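Local coordinates for protein putative alpha-N-acetylgalactosaminidase (Bacillus halodurans C-125, PDB 3CC1) that probably hydrolyses glycosidic bonds to terminal alpha-linked N-acetylgalactosamine, pairing a TIM-barrel domain with a C-terminal beta sandwich, at residues D20-G23 / A24-E28; A65-P68 / F69-L72; L196-I199 / K200-Q203. One frame throughout, in Å; residues are numbered along the deposited sequence.

Interaction 1 (D20-G23 / A24-E28); sequences DCYG and ASVTE
With chi1 of S25 at 79°, OG sits between the backbone N and the carbonyl carbon and turns back on Y22 O, while V26 sets CG2 opposite its own backbone N and against the Y22 ring. S25 OG donates to Y22 O at 2.8 Å from within the plane of that carbonyl. A second donor grips the same oxygen: S25 N reaches Y22 O at 3.0 Å, tilted 33° from that plane. The backbone bond closes a type II' beta turn from Y22 to S25, by which the chain leaves helix 19-22 after the first strand of the barrel sheet, 14-17. G23 takes the first corner with positive phi, where a side chain would run into A24 N. A water bridges the turn, donating to G23 O at 2.7 Å and accepting from V26 N at 3.2 Å. Beyond it the Y22 and V26 side chains cross at about a right angle, CD2 of Y22 meeting CG2 of V26 obliquely at 3.8 Å; C21 CB lies over one face of the ring, offset toward its rim. Y22 OH is hydrogen-bonded to E320, and S25 OG, besides donating to Y22 O, is hydrogen-bonded to R283 NE.

Interaction 2 (A65-P68 / F69-L72); sequences AYNP and FAPL
Y66 meets P71, CE1 of its ring approaching P71 CB obliquely at 3.7 Å; CG stands opposite the backbone N (chi1 -170°), which carries the ring out to the proline. At N67 the backbone N donates to a water, 2.9 Å from N67 N, that lies within hydrogen-bonding distance of A65 O and P71 O. N67 OD1 accepts from F69 N at 2.9 Å, the donor standing 49° out of the amide carbonyl plane, as in an Asx turn, with the amide nearly perpendicular to the F69 ring. Its backbone O takes A70 N at 2.9 Å, closing a type I beta turn from N67 to A70, and also receives the CA-H of P71, with P71 CA 3.1 Å from N67 O. P68 fills the first corner and sets CG over one face of the F69 ring, while Y124 of the second subunit packs on P68 and F69 of that subunit on P71. Residues 65-72 lie in the loop between strand 49-52 and helix 97-105, A70 and P71 packing on helix 120-125. Replacing N67 by an alanine takes OD1 away and would probably leave F69 N without its acceptor, so that the turn would rest on the A70 N bond. Two successive main-chain N-H groups thus end on N67, while the rings of P68 and P71, with no N-H to offer, restrict the backbone at the first corner and just past the turn.

Interaction 3 (L196-I199 / K200-Q203); sequences LEEI and KMIQ
L196 O accepts from K200 N at 3.1 Å, the first of four successive i to i+4 backbone bonds that continue through E197 to M201 and E198 to I202 and end with Q203 N on I199 O at 3.0 Å, the regular course of an alpha helix. On the exposed side, E197 and K200 lie alongside each other and point the same way. The glutamate chain bends at chi2 (-57°), which brings its carboxylate back along the lysine, whose own chain is extended beyond CG. The resulting i to i+3 salt bridge is long, with NZ of K200 3.4 Å from OE2 of E197 and the hydrogen bond within it weak; the methylenes also touch, CE of K200 being 3.4 Å from E197 OE2 while CD runs past OE1. On another side of the helix, I199 and Q203 are likewise aligned, CG2 of I199 touching CD of the glutamine amide at 3.6 Å. Selenomethionine M201 bends at its third torsion (-52°), turning the terminal CE back to E198, where it rests 4.0 Å from E198 CG as the two chains cross at a slant. Extended beyond CG, E198 takes its carboxylate to a salt bridge with R116 and hydrogen bonds from Y166 OH and V155 N, so this buried residue has three polar partners, which would probably favour its ionised form. Helix 196-208 is the connection of a beta-alpha-beta unit between the parallel strands 180-184 and 214-216 of the barrel. I202 packs against Y166 and F170 of helix 162-175 and also reaches L215 of strand 214-216; M201 meets A162 and Y166 of the same neighbouring helix, and Q203 touches L215.

How the interactions relate
The three contacts lie in series along the chain, touch nowhere and share no helix or strand. Interaction 1 is buried, at the end of the short helix 19-22 that follows strand 14-17; interaction 3 is partly buried, on helix 196-208, which connects two later strands of that sheet; interaction 2 is a surface loop, and of the three it alone meets another subunit. The centre of interaction 3 is about 28 Å from that of interaction 1 and about 30 Å from that of interaction 2. Both loops use beta turns with a side chain reinforcing the backbone and a bridging water, whereas the helix relies on repeated backbone bonds, a weak solvent-side ion pair, apolar packing inward and a buried carboxylate with partners outside the helix.

Interaction 1 (D20-G23 / A24-E28)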
ATOM      1  N   ASP A  20      30.193   6.839   3.514  1.00 22.67           N
ATOM      2  CA  ASP A  20      29.662   7.283   2.202  1.00 22.72           C
ATOM      3  C   ASP A  20      30.781   7.753   1.238  1.00 22.78           C
ATOM      4  O   ASP A  20      30.603   7.732   0.025  1.00 22.78           O
ATOM      5  CB  ASP A  20      28.623   8.397   2.341  1.00 23.42           C
ATOM      6  CG  ASP A  20      27.262   7.928   2.837  1.00 24.06           C
ATOM      7  OD1 ASP A  20      27.043   6.732   3.167  1.00 25.78           O
ATOM      8  OD2 ASP A  20      26.364   8.817   2.895  1.00 25.21           O
ATOM      9  N   CYS A  21      31.917   8.175   1.794  1.00 23.87           N
ATOM     10  CA  CYS A  21      33.069   8.636   1.000  1.00 24.02           C
ATOM     11  C   CYS A  21      34.084   7.529   0.767  1.00 22.91           C
ATOM     12  O   CYS A  21      34.562   7.385  -0.348  1.00 21.40           O
ATOM     13  CB  CYS A  21      33.741   9.904   1.574  1.00 24.01           C
ATOM     14  SG  CYS A  21      33.901   9.963   3.406  1.00 26.58           S
ATOM     15  N   TYR A  22      34.383   6.725   1.792  1.00 22.29           N
ATOM     16  CA  TYR A  22      35.504   5.770   1.713  1.00 21.96           C
ATOM     17  C   TYR A  22      35.121   4.313   1.981  1.00 22.03           C
ATOM     18  O   TYR A  22      35.969   3.412   1.997  1.00 20.33           O
ATOM     19  CB  TYR A  22      36.666   6.188   2.654  1.00 22.40           C
ATOM     20  CG  TYR A  22      37.202   7.539   2.287  1.00 22.25           C
ATOM     21  CD1 TYR A  22      37.772   7.736   1.040  1.00 22.06           C
ATOM     22  CD2 TYR A  22      37.068   8.637   3.144  1.00 22.73           C
ATOM     23  CE1 TYR A  22      38.226   8.969   0.648  1.00 21.49           C
ATOM     24  CE2 TYR A  22      37.530   9.885   2.770  1.00 21.62           C
ATOM     25  CZ  TYR A  22      38.121  10.043   1.525  1.00 21.58           C
ATOM     26  OH  TYR A  22      38.559  11.280   1.106  1.00 22.23           O
ATOM     27  N   GLY A  23      33.837   4.079   2.167  1.00 22.23           N
ATOM     28  CA  GLY A  23      33.355   2.742   2.406  1.00 21.36           C
ATOM     29  C   GLY A  23      33.998   2.119   3.615  1.00 21.98           C
ATOM     30  O   GLY A  23      34.040   2.726   4.704  1.00 21.00           O
ATOM     31  N   ALA A  24      34.497   0.891   3.416  1.00 22.42           N
ATOM     32  CA  ALA A  24      35.138   0.105   4.479  1.00 23.32           C
ATOM     33  C   ALA A  24      36.648   0.421   4.605  1.00 23.87           C
ATOM     34  O   ALA A  24      37.334  -0.145   5.444  1.00 26.06           O
ATOM     35  CB  ALA A  24      34.918  -1.426   4.228  1.00 22.57           C
ATOM     36  N   SER A  25      37.148   1.357   3.805  1.00 23.91           N
ATOM     37  CA  SER A  25      38.597   1.450   3.548  1.00 23.78           C
ATOM     38  C   SER A  25      39.273   2.762   3.984  1.00 22.80           C
ATOM     39  O   SER A  25      40.407   3.050   3.554  1.00 22.20           O
ATOM     40  CB  SER A  25      38.851   1.254   2.036  1.00 24.47           C
ATOM     41  OG  SER A  25      38.566   2.459   1.337  1.00 25.97           O
ATOM     42  N   VAL A  26      38.639   3.543   4.856  1.00 21.78           N
ATOM     43  CA  VAL A  26      39.218   4.850   5.240  1.00 21.61           C
ATOM     44  C   VAL A  26      40.622   4.691   5.845  1.00 22.17           C
ATOM     45  O   VAL A  26      40.947   3.702   6.571  1.00 22.26           O
ATOM     46  CB  VAL A  26      38.293   5.670   6.219  1.00 21.13           C
ATOM     47  CG1 VAL A  26      38.322   5.090   7.639  1.00 20.71           C
ATOM     48  CG2 VAL A  26      38.666   7.132   6.225  1.00 21.36           C
ATOM     49  N   THR A  27      41.471   5.665   5.553  1.00 22.24           N
ATOM     50  CA  THR A  27      42.807   5.702   6.150  1.00 22.08           C
ATOM     51  C   THR A  27      42.887   6.724   7.247  1.00 23.05           C
ATOM     52  O   THR A  27      42.055   7.634   7.374  1.00 23.03           O
ATOM     53  CB  THR A  27      43.872   6.068   5.117  1.00 22.37           C
ATOM     54  OG1 THR A  27      43.716   7.440   4.782  1.00 22.13           O
ATOM     55  CG2 THR A  27      43.805   5.198   3.878  1.00 19.82           C
ATOM     56  N   GLU A  28      43.940   6.604   8.038  1.00 23.55           N
ATOM     57  CA  GLU A  28      44.170   7.493   9.176  1.00 23.57           C
ATOM     58  C   GLU A  28      44.335   8.963   8.740  1.00 23.25           C
ATOM     59  O   GLU A  28      43.850   9.879   9.385  1.00 22.46           O
ATOM     60  CB  GLU A  28      45.423   6.984   9.877  1.00 25.24           C
ATOM     61  CG  GLU A  28      46.169   7.861  10.740  1.00 28.08           C
ATOM     62  CD  GLU A  28      47.416   7.111  11.266  1.00 32.92           C
ATOM     63  OE1 GLU A  28      47.264   5.961  11.720  1.00 30.30           O
ATOM     64  OE2 GLU A  28      48.550   7.651  11.169  1.00 37.35           O
TER
HETATM   65  O   HOH W   1      35.906   3.387   6.475  1.00 21.47           O

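Interaction 2 (A65-P68 / F69-L72)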
ATOM      1  N   ALA A  65      50.163  -5.680   5.356  1.00 36.01           N
ATOM      2  CA  ALA A  65      49.403  -5.939   6.618  1.00 36.68           C
ATOM      3  C   ALA A  65      48.623  -7.298   6.593  1.00 35.69           C
ATOM      4  O   ALA A  65      47.974  -7.693   7.583  1.00 36.99           O
ATOM      5  CB  ALA A  65      48.458  -4.753   6.935  1.00 35.75           C
ATOM      6  N   TYR A  66      48.720  -8.028   5.475  1.00 34.90           N
ATOM      7  CA  TYR A  66      47.861  -9.212   5.252  1.00 33.02           C
ATOM      8  C   TYR A  66      48.521 -10.534   5.515  1.00 31.73           C
ATOM      9  O   TYR A  66      49.471 -10.927   4.856  1.00 30.34           O
ATOM     10  CB  TYR A  66      47.360  -9.236   3.811  1.00 32.82           C
ATOM     11  CG  TYR A  66      46.287 -10.234   3.445  1.00 29.38           C
ATOM     12  CD1 TYR A  66      44.950  -9.907   3.568  1.00 29.60           C
ATOM     13  CD2 TYR A  66      46.609 -11.452   2.845  1.00 29.87           C
ATOM     14  CE1 TYR A  66      43.937 -10.793   3.165  1.00 27.64           C
ATOM     15  CE2 TYR A  66      45.609 -12.352   2.436  1.00 27.11           C
ATOM     16  CZ  TYR A  66      44.280 -12.001   2.591  1.00 27.66           C
ATOM     17  OH  TYR A  66      43.275 -12.837   2.166  1.00 28.56           O
ATOM     18  N   ASN A  67      47.919 -11.267   6.430  1.00 31.08           N
ATOM     19  CA  ASN A  67      48.326 -12.650   6.659  1.00 30.19           C
ATOM     20  C   ASN A  67      47.291 -13.618   6.093  1.00 29.31           C
ATOM     21  O   ASN A  67      46.178 -13.688   6.593  1.00 26.60           O
ATOM     22  CB  ASN A  67      48.483 -12.861   8.172  1.00 30.30           C
ATOM     23  CG  ASN A  67      48.865 -14.308   8.537  1.00 31.61           C
ATOM     24  OD1 ASN A  67      48.944 -15.185   7.684  1.00 31.06           O
ATOM     25  ND2 ASN A  67      49.052 -14.548   9.823  1.00 32.61           N
ATOM     26  N   PRO A  68      47.648 -14.365   5.043  1.00 29.88           N
ATOM     27  CA  PRO A  68      46.634 -15.186   4.392  1.00 30.65           C
ATOM     28  C   PRO A  68      46.085 -16.298   5.292  1.00 31.24           C
ATOM     29  O   PRO A  68      44.985 -16.809   5.060  1.00 30.52           O
ATOM     30  CB  PRO A  68      47.382 -15.785   3.194  1.00 31.24           C
ATOM     31  CG  PRO A  68      48.800 -15.736   3.589  1.00 30.52           C
ATOM     32  CD  PRO A  68      48.966 -14.508   4.395  1.00 30.29           C
ATOM     33  N   PHE A  69      46.815 -16.605   6.353  1.00 30.90           N
ATOM     34  CA  PHE A  69      46.402 -17.691   7.255  1.00 31.94           C
ATOM     35  C   PHE A  69      45.498 -17.163   8.352  1.00 30.91           C
ATOM     36  O   PHE A  69      44.907 -17.921   9.106  1.00 31.30           O
ATOM     37  CB  PHE A  69      47.623 -18.347   7.881  1.00 32.43           C
ATOM     38  CG  PHE A  69      48.502 -19.014   6.873  1.00 37.87           C
ATOM     39  CD1 PHE A  69      47.968 -19.984   6.022  1.00 42.11           C
ATOM     40  CD2 PHE A  69      49.831 -18.638   6.727  1.00 42.23           C
ATOM     41  CE1 PHE A  69      48.772 -20.596   5.038  1.00 44.93           C
ATOM     42  CE2 PHE A  69      50.652 -19.247   5.759  1.00 43.57           C
ATOM     43  CZ  PHE A  69      50.120 -20.227   4.918  1.00 44.66           C
ATOM     44  N   ALA A  70      45.424 -15.847   8.447  1.00 29.57           N
ATOM     45  CA  ALA A  70      44.596 -15.166   9.466  1.00 28.43           C
ATOM     46  C   ALA A  70      44.381 -13.735   8.987  1.00 27.09           C
ATOM     47  O   ALA A  70      45.076 -12.845   9.415  1.00 26.95           O
ATOM     48  CB  ALA A  70      45.322 -15.132  10.801  1.00 29.09           C
ATOM     49  N   PRO A  71      43.454 -13.532   8.058  1.00 26.19           N
ATOM     50  CA  PRO A  71      43.470 -12.287   7.283  1.00 25.61           C
ATOM     51  C   PRO A  71      42.958 -11.032   8.000  1.00 24.19           C
ATOM     52  O   PRO A  71      43.384  -9.912   7.644  1.00 25.15           O
ATOM     53  CB  PRO A  71      42.612 -12.618   6.061  1.00 26.58           C
ATOM     54  CG  PRO A  71      41.817 -13.764   6.437  1.00 28.35           C
ATOM     55  CD  PRO A  71      42.650 -14.577   7.412  1.00 26.79           C
ATOM     56  N   LEU A  72      42.091 -11.186   9.001  1.00 23.64           N
ATOM     57  CA  LEU A  72      41.662 -10.017   9.804  1.00 24.05           C
ATOM     58  C   LEU A  72      42.699  -9.747  10.899  1.00 23.71           C
ATOM     59  O   LEU A  72      43.287 -10.683  11.488  1.00 24.48           O
ATOM     60  CB  LEU A  72      40.276 -10.192  10.433  1.00 23.35           C
ATOM     61  CG  LEU A  72      39.094 -10.507   9.529  1.00 25.06           C
ATOM     62  CD1 LEU A  72      37.768 -10.467  10.374  1.00 25.55           C
ATOM     63  CD2 LEU A  72      39.025  -9.610   8.345  1.00 24.35           C
TER
HETATM   64  O   HOH W   2      46.118  -9.862   8.205  1.00 26.64           O

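Interaction 3 (L196-I199 / K200-Q203)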
ATOM      1  N   LEU A 196      18.099  -9.971  21.154  1.00 34.98           N
ATOM      2  CA  LEU A 196      17.803  -9.182  22.372  1.00 34.18           C
ATOM      3  C   LEU A 196      18.727  -9.495  23.540  1.00 32.88           C
ATOM      4  O   LEU A 196      19.162  -8.593  24.255  1.00 31.19           O
ATOM      5  CB  LEU A 196      16.332  -9.343  22.800  1.00 34.50           C
ATOM      6  CG  LEU A 196      15.293  -8.969  21.705  1.00 36.69           C
ATOM      7  CD1 LEU A 196      13.851  -9.076  22.221  1.00 37.85           C
ATOM      8  CD2 LEU A 196      15.581  -7.575  21.117  1.00 36.89           C
ATOM      9  N   GLU A 197      19.022 -10.772  23.744  1.00 31.96           N
ATOM     10  CA  GLU A 197      19.908 -11.163  24.855  1.00 31.95           C
ATOM     11  C   GLU A 197      21.369 -10.776  24.600  1.00 31.11           C
ATOM     12  O   GLU A 197      22.091 -10.445  25.526  1.00 30.63           O
ATOM     13  CB  GLU A 197      19.794 -12.656  25.153  1.00 32.68           C
ATOM     14  CG  GLU A 197      18.449 -13.051  25.757  1.00 35.78           C
ATOM     15  CD  GLU A 197      18.138 -12.267  27.054  1.00 40.95           C
ATOM     16  OE1 GLU A 197      19.062 -12.026  27.872  1.00 42.70           O
ATOM     17  OE2 GLU A 197      16.964 -11.875  27.252  1.00 45.85           O
ATOM     18  N   GLU A 198      21.780 -10.807  23.335  1.00 30.05           N
ATOM     19  CA  GLU A 198      23.120 -10.397  22.951  1.00 30.16           C
ATOM     20  C   GLU A 198      23.249  -8.881  23.152  1.00 29.78           C
ATOM     21  O   GLU A 198      24.271  -8.396  23.642  1.00 29.61           O
ATOM     22  CB  GLU A 198      23.431 -10.807  21.504  1.00 30.30           C
ATOM     23  CG  GLU A 198      24.896 -10.815  21.192  1.00 31.46           C
ATOM     24  CD  GLU A 198      25.300 -11.515  19.872  1.00 29.90           C
ATOM     25  OE1 GLU A 198      24.435 -11.942  19.077  1.00 29.82           O
ATOM     26  OE2 GLU A 198      26.531 -11.614  19.641  1.00 29.28           O
ATOM     27  N   ILE A 199      22.177  -8.142  22.842  1.00 28.64           N
ATOM     28  CA  ILE A 199      22.132  -6.687  23.134  1.00 28.50           C
ATOM     29  C   ILE A 199      22.315  -6.386  24.609  1.00 27.82           C
ATOM     30  O   ILE A 199      23.024  -5.464  24.967  1.00 28.63           O
ATOM     31  CB  ILE A 199      20.792  -6.004  22.660  1.00 28.41           C
ATOM     32  CG1 ILE A 199      20.766  -5.901  21.113  1.00 27.98           C
ATOM     33  CG2 ILE A 199      20.615  -4.600  23.322  1.00 26.57           C
ATOM     34  CD1 ILE A 199      19.353  -5.705  20.576  1.00 25.50           C
ATOM     35  N   LYS A 200      21.657  -7.147  25.460  1.00 27.60           N
ATOM     36  CA  LYS A 200      21.768  -6.909  26.902  1.00 28.02           C
ATOM     37  C   LYS A 200      23.226  -7.059  27.363  1.00 27.43           C
ATOM     38  O   LYS A 200      23.706  -6.274  28.193  1.00 27.32           O
ATOM     39  CB  LYS A 200      20.837  -7.824  27.694  1.00 28.44           C
ATOM     40  CG  LYS A 200      19.330  -7.644  27.412  1.00 31.13           C
ATOM     41  CD  LYS A 200      18.519  -8.549  28.366  1.00 36.32           C
ATOM     42  CE  LYS A 200      17.012  -8.613  28.079  1.00 38.31           C
ATOM     43  NZ  LYS A 200      16.271  -9.221  29.265  1.00 41.70           N
HETATM   44  N   MSE A 201      23.943  -8.030  26.796  1.00 26.32           N
HETATM   45  CA  MSE A 201      25.365  -8.222  27.151  1.00 26.25           C
HETATM   46  C   MSE A 201      26.224  -7.034  26.716  1.00 26.11           C
HETATM   47  O   MSE A 201      27.100  -6.616  27.447  1.00 26.32           O
HETATM   48  CB  MSE A 201      25.936  -9.490  26.517  1.00 26.48           C
HETATM   49  CG  MSE A 201      25.404 -10.744  27.156  1.00 27.89           C
HETATM   50 SE   MSE A 201      26.326 -12.364  26.595  0.75 26.05          SE
HETATM   51  CE  MSE A 201      26.208 -12.196  24.675  1.00 30.23           C
ATOM     52  N   ILE A 202      25.966  -6.531  25.500  1.00 25.77           N
ATOM     53  CA  ILE A 202      26.711  -5.402  24.958  1.00 25.68           C
ATOM     54  C   ILE A 202      26.492  -4.231  25.907  1.00 25.32           C
ATOM     55  O   ILE A 202      27.410  -3.521  26.285  1.00 24.88           O
ATOM     56  CB  ILE A 202      26.320  -5.089  23.488  1.00 25.18           C
ATOM     57  CG1 ILE A 202      26.833  -6.232  22.586  1.00 26.57           C
ATOM     58  CG2 ILE A 202      26.856  -3.701  23.064  1.00 24.16           C
ATOM     59  CD1 ILE A 202      26.170  -6.349  21.202  1.00 25.78           C
ATOM     60  N   GLN A 203      25.260  -4.080  26.342  1.00 26.20           N
ATOM     61  CA  GLN A 203      24.895  -2.942  27.183  1.00 27.14           C
ATOM     62  C   GLN A 203      25.601  -3.000  28.534  1.00 27.39           C
ATOM     63  O   GLN A 203      26.143  -2.002  29.029  1.00 27.88           O
ATOM     64  CB  GLN A 203      23.381  -2.844  27.334  1.00 27.22           C
ATOM     65  CG  GLN A 203      22.689  -2.346  26.065  1.00 29.01           C
ATOM     66  CD  GLN A 203      21.174  -2.414  26.157  1.00 31.74           C
ATOM     67  OE1 GLN A 203      20.624  -3.304  26.795  1.00 32.84           O
ATOM     68  NE2 GLN A 203      20.495  -1.465  25.515  1.00 34.51           N
TER